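Local coordinates for protein yesU (PDB 1OQ1) that is of unknown function but adopts a galectin-like fold of the concanavalin clan, which suggests, without proving, a role in carbohydrate binding, at residues G62-E73 and K209-A220. Numbering follows the deposited sequence.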
loop_
_atom_site.group_PDB
_atom_site.type_symbol
_atom_site.label_atom_id
_atom_site.label_comp_id
_atom_site.label_asym_id
_atom_site.label_seq_id
_atom_site.Cartn_x
_atom_site.Cartn_y
_atom_site.Cartn_z
ATOM N N GLY A 62 14.279 -4.765 3.536
ATOM C CA GLY A 62 14.861 -4.005 4.632
ATOM C C GLY A 62 14.662 -2.511 4.477
ATOM O O GLY A 62 15.624 -1.745 4.396
ATOM N N ILE A 63 13.403 -2.093 4.464
ATOM C CA ILE A 63 13.077 -0.687 4.283
ATOM C C ILE A 63 11.954 -0.216 5.193
ATOM O O ILE A 63 11.203 -1.017 5.743
ATOM C CB ILE A 63 12.626 -0.419 2.830
ATOM C CG1 ILE A 63 11.471 -1.364 2.471
ATOM C CG2 ILE A 63 13.802 -0.599 1.869
ATOM C CD1 ILE A 63 10.797 -1.074 1.133
ATOM N N ILE A 64 11.855 1.100 5.342
ATOM C CA ILE A 64 10.797 1.717 6.127
ATOM C C ILE A 64 10.105 2.661 5.148
ATOM O O ILE A 64 10.733 3.560 4.589
ATOM C CB ILE A 64 11.355 2.489 7.334
ATOM C CG1 ILE A 64 12.036 1.508 8.300
ATOM C CG2 ILE A 64 10.225 3.230 8.046
ATOM C CD1 ILE A 64 12.596 2.152 9.552
ATOM N N VAL A 65 8.813 2.420 4.931
ATOM C CA VAL A 65 8.009 3.196 3.988
ATOM C C VAL A 65 7.072 4.142 4.723
ATOM O O VAL A 65 6.323 3.721 5.604
ATOM C CB VAL A 65 7.169 2.251 3.090
ATOM C CG1 VAL A 65 6.399 3.056 2.049
ATOM C CG2 VAL A 65 8.074 1.230 2.415
ATOM N N THR A 66 7.111 5.416 4.350
ATOM C CA THR A 66 6.270 6.419 4.983
ATOM C C THR A 66 5.537 7.293 3.969
ATOM O O THR A 66 6.004 7.499 2.841
ATOM C CB THR A 66 7.102 7.346 5.900
ATOM O OG1 THR A 66 8.176 7.929 5.148
ATOM C CG2 THR A 66 7.673 6.562 7.079
ATOM N N TRP A 67 4.378 7.792 4.378
ATOM C CA TRP A 67 3.586 8.679 3.542
ATOM C C TRP A 67 2.483 9.333 4.365
ATOM O O TRP A 67 2.096 8.819 5.419
ATOM C CB TRP A 67 2.991 7.918 2.338
ATOM C CG TRP A 67 1.858 6.954 2.629
ATOM C CD1 TRP A 67 0.518 7.178 2.446
ATOM C CD2 TRP A 67 1.976 5.600 3.092
ATOM N NE1 TRP A 67 -0.203 6.044 2.760
ATOM C CE2 TRP A 67 0.669 5.062 3.159
ATOM C CE3 TRP A 67 3.060 4.787 3.456
ATOM C CZ2 TRP A 67 0.418 3.746 3.575
ATOM C CZ3 TRP A 67 2.810 3.476 3.870
ATOM C CH2 TRP A 67 1.497 2.972 3.925
ATOM N N ASP A 68 2.023 10.494 3.902
ATOM C CA ASP A 68 0.941 11.226 4.553
ATOM C C ASP A 68 -0.343 10.818 3.838
ATOM O O ASP A 68 -0.384 10.787 2.608
ATOM C CB ASP A 68 1.161 12.732 4.422
ATOM C CG ASP A 68 2.078 13.286 5.500
ATOM O OD1 ASP A 68 2.822 12.504 6.123
ATOM O OD2 ASP A 68 2.057 14.515 5.721
ATOM N N PHE A 69 -1.382 10.511 4.612
ATOM C CA PHE A 69 -2.666 10.057 4.079
ATOM C C PHE A 69 -3.847 10.855 4.620
ATOM O O PHE A 69 -3.943 11.089 5.825
ATOM C CB PHE A 69 -2.866 8.580 4.443
ATOM C CG PHE A 69 -4.223 8.036 4.088
ATOM C CD1 PHE A 69 -4.565 7.786 2.762
ATOM C CD2 PHE A 69 -5.152 7.752 5.085
ATOM C CE1 PHE A 69 -5.814 7.258 2.437
ATOM C CE2 PHE A 69 -6.405 7.223 4.772
ATOM C CZ PHE A 69 -6.735 6.976 3.444
ATOM N N SER A 70 -4.753 11.252 3.732
ATOM C CA SER A 70 -5.943 12.008 4.124
ATOM C C SER A 70 -7.196 11.413 3.481
ATOM O O SER A 70 -7.357 11.472 2.260
ATOM C CB SER A 70 -5.827 13.467 3.680
ATOM O OG SER A 70 -4.667 14.079 4.197
ATOM N N PRO A 71 -8.088 10.809 4.287
ATOM C CA PRO A 71 -9.315 10.229 3.731
ATOM C C PRO A 71 -10.285 11.391 3.518
ATOM O O PRO A 71 -10.655 12.074 4.471
ATOM C CB PRO A 71 -9.766 9.271 4.828
ATOM C CG PRO A 71 -9.348 9.990 6.074
ATOM C CD PRO A 71 -7.967 10.514 5.727
ATOM N N ILE A 72 -10.692 11.608 2.271
ATOM C CA ILE A 72 -11.571 12.727 1.945
ATOM C C ILE A 72 -13.041 12.370 1.778
ATOM O O ILE A 72 -13.912 13.118 2.224
ATOM C CB ILE A 72 -11.091 13.423 0.651
ATOM C CG1 ILE A 72 -9.631 13.854 0.811
ATOM C CG2 ILE A 72 -11.976 14.634 0.336
ATOM C CD1 ILE A 72 -9.379 14.762 2.007
ATOM N N GLU A 73 -13.315 11.234 1.145
ATOM C CA GLU A 73 -14.693 10.818 0.912
ATOM C C GLU A 73 -14.844 9.300 0.854
ATOM O O GLU A 73 -14.028 8.609 0.244
ATOM C CB GLU A 73 -15.172 11.439 -0.404
ATOM C CG GLU A 73 -16.669 11.584 -0.556
ATOM C CD GLU A 73 -17.037 12.348 -1.820
ATOM O OE1 GLU A 73 -16.819 11.814 -2.928
ATOM O OE2 GLU A 73 -17.532 13.488 -1.705
ATOM N N LYS A 209 -12.052 8.658 -2.198
ATOM C CA LYS A 209 -11.390 9.904 -2.558
ATOM C C LYS A 209 -10.401 10.147 -1.423
ATOM O O LYS A 209 -10.794 10.225 -0.260
ATOM C CB LYS A 209 -12.383 11.060 -2.678
ATOM C CG LYS A 209 -13.251 10.965 -3.924
ATOM C CD LYS A 209 -13.920 12.286 -4.253
ATOM C CE LYS A 209 -14.687 12.185 -5.564
ATOM N NZ LYS A 209 -15.310 13.488 -5.934
ATOM N N ALA A 210 -9.119 10.233 -1.764
ATOM C CA ALA A 210 -8.077 10.438 -0.760
ATOM C C ALA A 210 -6.932 11.293 -1.284
ATOM O O ALA A 210 -6.747 11.436 -2.492
ATOM C CB ALA A 210 -7.538 9.086 -0.292
ATOM N N VAL A 211 -6.161 11.854 -0.360
ATOM C CA VAL A 211 -5.019 12.689 -0.712
ATOM C C VAL A 211 -3.757 12.083 -0.118
ATOM O O VAL A 211 -3.750 11.652 1.039
ATOM C CB VAL A 211 -5.196 14.126 -0.176
ATOM C CG1 VAL A 211 -3.960 14.959 -0.480
ATOM C CG2 VAL A 211 -6.431 14.761 -0.806
ATOM N N TYR A 212 -2.697 12.045 -0.919
ATOM C CA TYR A 212 -1.421 11.489 -0.486
ATOM C C TYR A 212 -0.304 12.516 -0.661
ATOM O O TYR A 212 -0.316 13.308 -1.606
ATOM C CB TYR A 212 -1.077 10.237 -1.300
ATOM C CG TYR A 212 -2.150 9.168 -1.302
ATOM C CD1 TYR A 212 -3.301 9.307 -2.075
ATOM C CD2 TYR A 212 -2.015 8.017 -0.526
ATOM C CE1 TYR A 212 -4.294 8.325 -2.076
ATOM C CE2 TYR A 212 -3.003 7.028 -0.519
ATOM C CZ TYR A 212 -4.136 7.192 -1.296
ATOM O OH TYR A 212 -5.114 6.227 -1.287
ATOM N N ARG A 213 0.668 12.483 0.245
ATOM C CA ARG A 213 1.801 13.404 0.200
ATOM C C ARG A 213 3.058 12.788 0.806
ATOM O O ARG A 213 2.981 11.850 1.593
ATOM C CB ARG A 213 1.467 14.673 0.981
ATOM C CG ARG A 213 0.780 15.761 0.193
ATOM C CD ARG A 213 1.793 16.804 -0.221
ATOM N NE ARG A 213 1.217 18.144 -0.222
ATOM C CZ ARG A 213 1.933 19.261 -0.259
ATOM N NH1 ARG A 213 3.258 19.197 -0.297
ATOM N NH2 ARG A 213 1.325 20.442 -0.259
ATOM N N ASP A 214 4.207 13.334 0.425
ATOM C CA ASP A 214 5.515 12.919 0.935
ATOM C C ASP A 214 5.745 11.424 1.117
ATOM O O ASP A 214 5.906 10.941 2.240
ATOM C CB ASP A 214 5.800 13.631 2.263
ATOM C CG ASP A 214 5.664 15.142 2.155
ATOM O OD1 ASP A 214 5.981 15.696 1.082
ATOM O OD2 ASP A 214 5.251 15.776 3.150
ATOM N N PHE A 215 5.775 10.709 -0.000
ATOM C CA PHE A 215 6.004 9.271 -0.023
ATOM C C PHE A 215 7.520 9.045 -0.006
ATOM O O PHE A 215 8.231 9.490 -0.910
ATOM C CB PHE A 215 5.366 8.700 -1.293
ATOM C CG PHE A 215 5.759 7.285 -1.610
ATOM C CD1 PHE A 215 5.746 6.299 -0.629
ATOM C CD2 PHE A 215 6.094 6.930 -2.913
ATOM C CE1 PHE A 215 6.061 4.979 -0.940
ATOM C CE2 PHE A 215 6.412 5.612 -3.239
ATOM C CZ PHE A 215 6.395 4.632 -2.246
ATOM N N ALA A 216 8.017 8.361 1.020
ATOM C CA ALA A 216 9.458 8.128 1.121
ATOM C C ALA A 216 9.811 6.710 1.539
ATOM O O ALA A 216 9.016 6.027 2.182
ATOM C CB ALA A 216 10.065 9.117 2.104
ATOM N N VAL A 217 11.014 6.283 1.161
ATOM C CA VAL A 217 11.523 4.959 1.499
ATOM C C VAL A 217 12.940 5.111 2.057
ATOM O O VAL A 217 13.820 5.665 1.397
ATOM C CB VAL A 217 11.576 4.030 0.253
ATOM C CG1 VAL A 217 12.054 2.640 0.654
ATOM C CG2 VAL A 217 10.208 3.945 -0.399
ATOM N N HIS A 218 13.149 4.633 3.278
ATOM C CA HIS A 218 14.458 4.696 3.924
ATOM C C HIS A 218 14.932 3.281 4.235
ATOM O O HIS A 218 14.133 2.344 4.288
ATOM C CB HIS A 218 14.377 5.476 5.245
ATOM C CG HIS A 218 14.145 6.947 5.079
ATOM N ND1 HIS A 218 15.156 7.880 5.199
ATOM C CD2 HIS A 218 13.016 7.648 4.820
ATOM C CE1 HIS A 218 14.656 9.091 5.025
ATOM N NE2 HIS A 218 13.362 8.978 4.794
ATOM N N GLN A 219 16.236 3.128 4.438
ATOM C CA GLN A 219 16.802 1.830 4.789
ATOM C C GLN A 219 16.308 1.517 6.198
ATOM O O GLN A 219 16.217 2.417 7.033
ATOM C CB GLN A 219 18.331 1.902 4.810
ATOM C CG GLN A 219 19.008 1.858 3.456
ATOM C CD GLN A 219 19.011 0.467 2.859
ATOM O OE1 GLN A 219 19.314 -0.512 3.544
ATOM N NE2 GLN A 219 18.685 0.369 1.575
ATOM N N ALA A 220 15.977 0.258 6.465
ATOM C CA ALA A 220 15.519 -0.121 7.799
ATOM C C ALA A 220 16.728 -0.537 8.628
ATOM O O ALA A 220 17.483 -1.424 8.230
ATOM C CB ALA A 220 14.521 -1.275 7.715
HETATM O O HOH W 1 7.307 10.377 4.484
HETATM O O HOH W 2 4.599 15.175 5.725
HETATM O O HOH W 3 -2.336 13.476 2.909
#
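Residues 63-73 and 209-220 run antiparallel as neighbouring strands of one sheet of a galectin-like beta sandwich, joined by twelve backbone hydrogen bonds from Gly62 to Glu73. The register slips twice. Between Thr66 and Asp68 the extra residue lies on the 209-220 strand, where Asp214 has a positive phi of 41°; near the far end, a classic bulge brings the amides of Ile72 and Glu73 to Lys209 O from the same side of its carbonyl plane.

Val65, Trp67, Phe69, Tyr212, Phe215 and Val217 line the face turned to the other sheet, where Phe202 meets the rings of Trp67, Tyr212 and Phe215. Phe69 and Tyr212 lie side by side, CD1 of Phe69 3.7 Å from CE2 of Tyr212, with their planes inclined at 58°. On the same CD2/CE2 side of the Tyr212 ring, Trp67 CD1 lies near the ring plane at its edge, 4.0 Å from Tyr212 CD2. Val65 CG1, anti to its own backbone N (chi1 -176°), abuts the Phe215 ring edge in plane, 3.6 Å from CE1. The polar ends find partners outside the strand pair: Tyr212 OH bonds Gln204 and Trp67 NE1 bonds Tyr119.

Across the other face, one water bridges Thr66 OG1 and Asp214 O. A second donates to OD2 of both Asp68 and Asp214, which stand 4.3 Å apart. Asp68 OD1 pairs with Arg162, and this, together with the shared water, would be expected to ease the repulsion between the carboxylates. The inner face is thus mainly aromatic and aliphatic, with the polar ends of Tyr212 and Trp67 satisfied by neighbouring strands, while the outer face is mixed, its carboxylates and their shared water gathered near the bulge at Asp214.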